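Local coordinates for ribose ABC transporter, substrate binding protein (Conexibacter woesei, PDB 4KQ9) that probably binds a sugar such as ribose outside the cell membrane as the substrate-binding component of an ABC transporter, at residues Glu176-Thr181 with Gly205-Ala210; Ile163-Tyr168 with Gln182-Arg187. The protein carries 1 engineered substitution. One frame throughout, in Å; residues are numbered along the deposited sequence.

Interaction 1: residues Glu176-Thr181 with Gly205-Ala210; sequences EGLTAT and GIRAIA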
ATOM      1  N   GLU A 176      -1.167  15.184  11.758  1.00 21.58           N
ATOM      2  CA  GLU A 176      -2.493  14.658  11.898  1.00 24.04           C
ATOM      3  C   GLU A 176      -2.474  13.546  12.960  1.00 22.81           C
ATOM      4  O   GLU A 176      -3.360  13.496  13.865  1.00 17.54           O
ATOM      5  CB  GLU A 176      -3.006  14.119  10.557  1.00 26.77           C
ATOM      6  CG  GLU A 176      -3.500  15.225   9.594  1.00 29.69           C
ATOM      7  CD  GLU A 176      -4.712  15.956  10.177  1.00 34.72           C
ATOM      8  OE1 GLU A 176      -5.853  15.398  10.204  1.00 38.76           O
ATOM      9  OE2 GLU A 176      -4.500  17.094  10.640  1.00 36.32           O
ATOM     10  N   GLY A 177      -1.460  12.673  12.869  1.00 17.88           N
ATOM     11  CA  GLY A 177      -1.257  11.609  13.909  1.00 16.52           C
ATOM     12  C   GLY A 177      -1.043  12.092  15.336  1.00 14.72           C
ATOM     13  O   GLY A 177      -1.547  11.537  16.355  1.00 14.41           O
ATOM     14  N   LEU A 178      -0.242  13.133  15.438  1.00 15.64           N
ATOM     15  CA  LEU A 178       0.111  13.690  16.670  1.00 17.98           C
ATOM     16  C   LEU A 178      -1.125  14.363  17.332  1.00 16.79           C
ATOM     17  O   LEU A 178      -1.408  14.104  18.480  1.00 16.65           O
ATOM     18  CB  LEU A 178       1.229  14.695  16.429  1.00 22.22           C
ATOM     19  CG  LEU A 178       1.638  15.625  17.532  1.00 27.64           C
ATOM     20  CD1 LEU A 178       2.385  14.909  18.637  1.00 29.83           C
ATOM     21  CD2 LEU A 178       2.550  16.685  16.907  1.00 35.16           C
ATOM     22  N   THR A 179      -1.870  15.126  16.584  1.00 18.24           N
ATOM     23  CA  THR A 179      -3.089  15.772  17.131  1.00 20.03           C
ATOM     24  C   THR A 179      -4.160  14.836  17.553  1.00 17.64           C
ATOM     25  O   THR A 179      -4.684  14.913  18.651  1.00 17.33           O
ATOM     26  CB  THR A 179      -3.629  16.749  16.093  1.00 20.16           C
ATOM     27  OG1 THR A 179      -2.683  17.809  16.092  1.00 19.84           O
ATOM     28  CG2 THR A 179      -5.018  17.329  16.511  1.00 23.73           C
ATOM     29  N   ALA A 180      -4.410  13.867  16.711  1.00 16.32           N
ATOM     30  CA  ALA A 180      -5.412  12.906  17.039  1.00 16.39           C
ATOM     31  C   ALA A 180      -5.045  12.083  18.268  1.00 13.83           C
ATOM     32  O   ALA A 180      -5.904  11.780  19.148  1.00 14.12           O
ATOM     33  CB  ALA A 180      -5.626  12.043  15.807  1.00 17.44           C
ATOM     34  N   THR A 181      -3.775  11.687  18.349  1.00 12.95           N
ATOM     35  CA  THR A 181      -3.302  10.890  19.486  1.00 12.51           C
ATOM     36  C   THR A 181      -3.305  11.687  20.777  1.00 13.78           C
ATOM     37  O   THR A 181      -3.709  11.161  21.830  1.00 12.35           O
ATOM     38  CB  THR A 181      -1.919  10.273  19.207  1.00 12.71           C
ATOM     39  OG1 THR A 181      -1.958   9.523  17.972  1.00 12.55           O
ATOM     40  CG2 THR A 181      -1.372   9.438  20.375  1.00 12.90           C
ATOM     41  N   GLY A 205       1.939   9.986  16.221  1.00 13.74           N
ATOM     42  CA  GLY A 205       1.480   9.429  17.483  1.00 12.76           C
ATOM     43  C   GLY A 205       2.514   9.147  18.530  1.00 13.31           C
ATOM     44  O   GLY A 205       2.300   9.366  19.706  1.00 13.28           O
ATOM     45  N   ILE A 206       3.667   8.624  18.097  1.00 12.00           N
ATOM     46  CA  ILE A 206       4.761   8.327  18.986  1.00 14.41           C
ATOM     47  C   ILE A 206       5.248   9.578  19.701  1.00 14.60           C
ATOM     48  O   ILE A 206       5.576   9.500  20.850  1.00 15.02           O
ATOM     49  CB  ILE A 206       5.855   7.668  18.088  1.00 16.66           C
ATOM     50  CG1 ILE A 206       5.369   6.289  17.649  1.00 17.15           C
ATOM     51  CG2 ILE A 206       7.237   7.604  18.670  1.00 21.46           C
ATOM     52  CD1 ILE A 206       4.894   5.436  18.695  1.00 17.51           C
ATOM     53  N   ARG A 207       5.242  10.699  19.016  1.00 16.37           N
ATOM     54  CA  ARG A 207       5.691  11.994  19.626  1.00 20.35           C
ATOM     55  C   ARG A 207       4.690  12.463  20.655  1.00 18.66           C
ATOM     56  O   ARG A 207       5.076  12.941  21.693  1.00 20.07           O
ATOM     57  CB  ARG A 207       5.855  13.046  18.562  1.00 24.82           C
ATOM     58  CG  ARG A 207       6.830  12.643  17.463  1.00 32.39           C
ATOM     59  CD  ARG A 207       7.576  13.825  16.888  1.00 41.24           C
ATOM     60  NE  ARG A 207       6.711  14.859  16.307  1.00 48.92           N
ATOM     61  CZ  ARG A 207       6.399  14.992  15.011  1.00 53.83           C
ATOM     62  NH1 ARG A 207       6.846  14.137  14.084  1.00 55.11           N
ATOM     63  NH2 ARG A 207       5.614  15.999  14.636  1.00 57.00           N
ATOM     64  N   ALA A 208       3.412  12.247  20.394  1.00 17.43           N
ATOM     65  CA  ALA A 208       2.346  12.542  21.350  1.00 17.65           C
ATOM     66  C   ALA A 208       2.435  11.729  22.581  1.00 18.54           C
ATOM     67  O   ALA A 208       2.256  12.239  23.691  1.00 18.06           O
ATOM     68  CB  ALA A 208       0.982  12.332  20.715  1.00 17.20           C
ATOM     69  N   ILE A 209       2.733  10.446  22.431  1.00 16.11           N
ATOM     70  CA  ILE A 209       2.882   9.586  23.589  1.00 15.90           C
ATOM     71  C   ILE A 209       4.071  10.006  24.496  1.00 17.42           C
ATOM     72  O   ILE A 209       3.985  10.003  25.741  1.00 20.47           O
ATOM     73  CB  ILE A 209       2.993   8.107  23.123  1.00 14.94           C
ATOM     74  CG1 ILE A 209       1.620   7.620  22.599  1.00 15.26           C
ATOM     75  CG2 ILE A 209       3.424   7.228  24.252  1.00 15.32           C
ATOM     76  CD1 ILE A 209       1.675   6.384  21.700  1.00 17.25           C
ATOM     77  N   ALA A 210       5.164  10.371  23.868  1.00 19.59           N
ATOM     78  CA  ALA A 210       6.396  10.734  24.568  1.00 20.94           C
ATOM     79  C   ALA A 210       6.215  12.086  25.294  1.00 23.61           C
ATOM     80  O   ALA A 210       6.599  12.185  26.466  1.00 25.44           O
ATOM     81  CB  ALA A 210       7.533  10.839  23.574  1.00 21.93           C
TER
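Leu178 and Thr181 of one helix close over Gly205 and Ala208 of the next, joining two neighbouring helices of a Rossmann-like alpha/beta domain of a periplasmic binding protein. The axes of the two short segments come within 7.5 Å at a crossing angle of -41°. Glycines let the backbones approach: Gly177 and Gly205 bring no side chains, and Leu178 CA lies 4.5 Å from Gly205 CA.

The tight part is formed by Thr181 and one branch of Leu178. Leu178 CD1 sits 3.6 Å from Ala208 CB and 3.4 Å from Ala208 N. Thr181 points toward the partner helix. Thr181 CG2 touches Ala208 CB at 3.7 Å and reaches Ile209 CG1 more loosely. Its OG1 rests on the CA of Gly205. This hydroxyl donates to Gly177 O, which also accepts the backbone N of Thr181. A further hydrogen bond joins OG1 to Tyr196 OH, so the polar atom is satisfied within a buried part of the contact.

The loose side is toward solvent, at the exposed Arg207. This arginine also touches Pro174 at the start of helix 174-187. In Leu178, chi1 of 169° sets CG beside the carbonyl carbon, and chi2 of 72° then turns CD1 onto Ala208 and CD2 toward Arg207. The leucine and arginine side chains cross nearly at right angles, and Leu178 CD2 meets Arg207 NH2 at 3.9 Å.

Interaction 2: residues Ile163-Tyr168 with Gln182-Arg187; sequences IVDDVY and QNILTR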
ATOM      1  N   ILE A 163     -12.960  -1.039  21.379  1.00 20.86           N
ATOM      2  CA  ILE A 163     -12.362   0.099  20.651  1.00 21.23           C
ATOM      3  C   ILE A 163     -12.921   1.331  21.263  1.00 18.83           C
ATOM      4  O   ILE A 163     -14.116   1.535  21.175  1.00 21.59           O
ATOM      5  CB  ILE A 163     -12.800   0.089  19.193  1.00 19.50           C
ATOM      6  CG1 ILE A 163     -12.334  -1.203  18.594  1.00 20.12           C
ATOM      7  CG2 ILE A 163     -12.310   1.338  18.464  1.00 19.90           C
ATOM      8  CD1 ILE A 163     -12.964  -1.443  17.240  1.00 23.03           C
ATOM      9  N   VAL A 164     -12.080   2.148  21.880  1.00 16.41           N
ATOM     10  CA  VAL A 164     -12.546   3.283  22.679  1.00 16.69           C
ATOM     11  C   VAL A 164     -12.624   4.577  21.935  1.00 16.87           C
ATOM     12  O   VAL A 164     -13.289   5.479  22.389  1.00 16.20           O
ATOM     13  CB  VAL A 164     -11.713   3.521  23.946  1.00 18.35           C
ATOM     14  CG1 VAL A 164     -11.987   2.402  24.942  1.00 19.74           C
ATOM     15  CG2 VAL A 164     -10.227   3.594  23.663  1.00 18.22           C
ATOM     16  N   ASP A 165     -11.900   4.690  20.809  1.00 15.26           N
ATOM     17  CA  ASP A 165     -11.943   5.866  19.965  1.00 16.56           C
ATOM     18  C   ASP A 165     -11.586   5.339  18.566  1.00 17.07           C
ATOM     19  O   ASP A 165     -10.764   4.462  18.405  1.00 15.43           O
ATOM     20  CB  ASP A 165     -10.927   6.925  20.443  1.00 19.15           C
ATOM     21  CG  ASP A 165     -11.571   8.209  21.032  1.00 25.63           C
ATOM     22  OD1 ASP A 165     -12.747   8.615  20.691  1.00 29.41           O
ATOM     23  OD2 ASP A 165     -10.889   8.842  21.876  1.00 26.93           O
ATOM     24  N   ASP A 166     -12.278   5.848  17.576  1.00 19.06           N
ATOM     25  CA  ASP A 166     -12.182   5.349  16.235  1.00 20.27           C
ATOM     26  C   ASP A 166     -12.432   6.570  15.424  1.00 19.32           C
ATOM     27  O   ASP A 166     -13.601   6.798  15.124  1.00 18.72           O
ATOM     28  CB  ASP A 166     -13.299   4.292  15.997  1.00 20.33           C
ATOM     29  CG  ASP A 166     -13.282   3.679  14.570  1.00 22.81           C
ATOM     30  OD1 ASP A 166     -12.530   4.176  13.694  1.00 26.39           O
ATOM     31  OD2 ASP A 166     -13.976   2.659  14.339  1.00 22.32           O
ATOM     32  N   VAL A 167     -11.361   7.304  15.066  1.00 16.91           N
ATOM     33  CA  VAL A 167     -11.385   8.596  14.443  1.00 18.14           C
ATOM     34  C   VAL A 167     -10.726   8.649  13.048  1.00 21.22           C
ATOM     35  O   VAL A 167      -9.908   7.794  12.699  1.00 18.68           O
ATOM     36  CB  VAL A 167     -10.711   9.673  15.283  1.00 19.76           C
ATOM     37  CG1 VAL A 167     -11.345   9.774  16.687  1.00 19.46           C
ATOM     38  CG2 VAL A 167      -9.216   9.460  15.360  1.00 18.63           C
ATOM     39  N   TYR A 168     -11.192   9.596  12.231  1.00 22.87           N
ATOM     40  CA  TYR A 168     -10.725   9.760  10.827  1.00 21.43           C
ATOM     41  C   TYR A 168     -10.004  11.051  10.888  1.00 20.72           C
ATOM     42  O   TYR A 168     -10.285  11.827  11.762  1.00 21.67           O
ATOM     43  CB  TYR A 168     -11.873   9.753   9.845  1.00 20.23           C
ATOM     44  CG  TYR A 168     -12.406   8.413   9.607  1.00 21.51           C
ATOM     45  CD1 TYR A 168     -13.388   7.858  10.442  1.00 21.52           C
ATOM     46  CD2 TYR A 168     -11.950   7.670   8.556  1.00 20.75           C
ATOM     47  CE1 TYR A 168     -13.866   6.581  10.212  1.00 23.23           C
ATOM     48  CE2 TYR A 168     -12.448   6.431   8.298  1.00 21.23           C
ATOM     49  CZ  TYR A 168     -13.418   5.894   9.117  1.00 21.52           C
ATOM     50  OH  TYR A 168     -13.864   4.646   8.874  1.00 20.72           O
ATOM     51  N   GLN A 182      -2.870  12.951  20.722  1.00 15.99           N
ATOM     52  CA  GLN A 182      -2.885  13.706  21.960  1.00 19.55           C
ATOM     53  C   GLN A 182      -4.316  13.879  22.491  1.00 15.88           C
ATOM     54  O   GLN A 182      -4.523  13.682  23.652  1.00 15.39           O
ATOM     55  CB  GLN A 182      -2.083  15.011  21.888  1.00 24.97           C
ATOM     56  CG  GLN A 182      -2.328  15.903  20.727  1.00 32.81           C
ATOM     57  CD  GLN A 182      -1.561  17.248  20.823  1.00 37.71           C
ATOM     58  OE1 GLN A 182      -0.367  17.339  21.186  1.00 36.81           O
ATOM     59  NE2 GLN A 182      -2.270  18.292  20.520  1.00 40.21           N
ATOM     60  N   ASN A 183      -5.302  14.047  21.616  1.00 15.72           N
ATOM     61  CA  ASN A 183      -6.720  14.153  22.045  1.00 16.20           C
ATOM     62  C   ASN A 183      -7.235  12.860  22.572  1.00 16.06           C
ATOM     63  O   ASN A 183      -7.910  12.859  23.614  1.00 15.03           O
ATOM     64  CB  ASN A 183      -7.585  14.647  20.929  1.00 18.65           C
ATOM     65  CG  ASN A 183      -7.271  16.097  20.564  1.00 22.94           C
ATOM     66  OD1 ASN A 183      -6.605  16.794  21.321  1.00 23.61           O
ATOM     67  ND2 ASN A 183      -7.728  16.535  19.428  1.00 23.64           N
ATOM     68  N   ILE A 184      -6.931  11.751  21.883  1.00 14.20           N
ATOM     69  CA  ILE A 184      -7.299  10.450  22.373  1.00 13.82           C
ATOM     70  C   ILE A 184      -6.799  10.246  23.782  1.00 14.89           C
ATOM     71  O   ILE A 184      -7.512   9.741  24.639  1.00 15.06           O
ATOM     72  CB  ILE A 184      -6.793   9.287  21.441  1.00 14.49           C
ATOM     73  CG1 ILE A 184      -7.658   9.191  20.219  1.00 14.85           C
ATOM     74  CG2 ILE A 184      -6.801   7.937  22.180  1.00 15.40           C
ATOM     75  CD1 ILE A 184      -7.005   8.431  19.028  1.00 17.47           C
ATOM     76  N   LEU A 185      -5.551  10.563  24.010  1.00 14.97           N
ATOM     77  CA  LEU A 185      -4.948  10.272  25.313  1.00 16.20           C
ATOM     78  C   LEU A 185      -5.544  11.176  26.395  1.00 16.41           C
ATOM     79  O   LEU A 185      -5.503  10.811  27.544  1.00 15.75           O
ATOM     80  CB  LEU A 185      -3.426  10.438  25.262  1.00 18.19           C
ATOM     81  CG  LEU A 185      -2.688   9.392  24.384  1.00 19.39           C
ATOM     82  CD1 LEU A 185      -1.258   9.796  24.097  1.00 20.73           C
ATOM     83  CD2 LEU A 185      -2.778   8.007  25.052  1.00 20.55           C
ATOM     84  N   THR A 186      -6.071  12.349  26.041  1.00 16.29           N
ATOM     85  CA  THR A 186      -6.700  13.187  27.070  1.00 16.90           C
ATOM     86  C   THR A 186      -8.019  12.550  27.563  1.00 19.25           C
ATOM     87  O   THR A 186      -8.466  12.843  28.636  1.00 16.35           O
ATOM     88  CB  THR A 186      -6.963  14.602  26.616  1.00 16.30           C
ATOM     89  OG1 THR A 186      -8.021  14.648  25.631  1.00 16.28           O
ATOM     90  CG2 THR A 186      -5.652  15.320  26.138  1.00 16.67           C
ATOM     91  N   ARG A 187      -8.655  11.774  26.685  1.00 18.91           N
ATOM     92  CA  ARG A 187      -9.943  11.134  26.940  1.00 19.65           C
ATOM     93  C   ARG A 187      -9.737   9.711  27.443  1.00 21.16           C
ATOM     94  O   ARG A 187     -10.532   9.228  28.236  1.00 21.73           O
ATOM     95  CB  ARG A 187     -10.728  11.005  25.654  1.00 18.81           C
ATOM     96  CG  ARG A 187     -10.981  12.258  24.864  1.00 17.38           C
ATOM     97  CD  ARG A 187     -12.024  12.043  23.777  1.00 17.65           C
ATOM     98  NE  ARG A 187     -11.495  11.425  22.582  1.00 18.24           N
ATOM     99  CZ  ARG A 187     -11.069  12.076  21.500  1.00 21.84           C
ATOM    100  NH1 ARG A 187     -11.151  13.415  21.361  1.00 20.31           N
ATOM    101  NH2 ARG A 187     -10.574  11.374  20.494  1.00 23.29           N
TER
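Strand 163-167 and the last turns of the helix, 182-187, run roughly antiparallel, with 154° between their directions. Their axes come no nearer than 9.5 Å, and Asp165 and Ile184 have the nearest CA atoms, so side chains make the contact. Asp165 and Val167 both point toward the helix.

Asp165 OD2 takes two hydrogen bonds from Arg187 in a salt bridge. Arg187 NE gives the shorter one, at 2.7 Å, to the syn lone pair of Asp165 OD2 and almost exactly in the guanidinium plane. Arg187 NH2 gives a weak, more bent one. One oxygen thus serves both N-H groups, and the carboxylate plane stands 83° from the guanidinium plane. The arginine chain bends at chi3 (-81°), folding the guanidinium back over its own helix, where Asn183 O lies above one face.

Next to the salt bridge, Ile184 CG1 packs 3.6 Å from Asp165 OD2. Ile184 CD1 reaches Val167 CG2 only loosely, at 4.4 Å. Ile184 also touches Val136 of the adjacent strand, while on the strand's other side Asp166 makes a salt bridge with Arg153.

This is the strand-to-helix half of a beta-alpha-beta crossover from 162-167 to 193-196, with strand 132-136 between them, as in Rossmann-like domains of periplasmic binding proteins.

How the interactions relate
Coming from the N terminus, the chain first builds earlier strands, among them 132-136, before edge strand 162-167 and helix 174-187. Interaction 2 closes this short loop by laying the end of the helix back against the strand. The chain continues through strand 193-196 into helix 199-211. Interaction 1 closes that second loop, helix against helix. The loops cross: 176-181 lies between the two segments of interaction 2, and 182-187 in turn lies between those of interaction 1, so the segments alternate. Helix 174-187 serves both contacts. Their centres are 11 Å apart, and they touch where Ile209 CG1 meets Leu185 CD1. Together they tie the edge strand to two consecutive helices that flank the same parallel sheet.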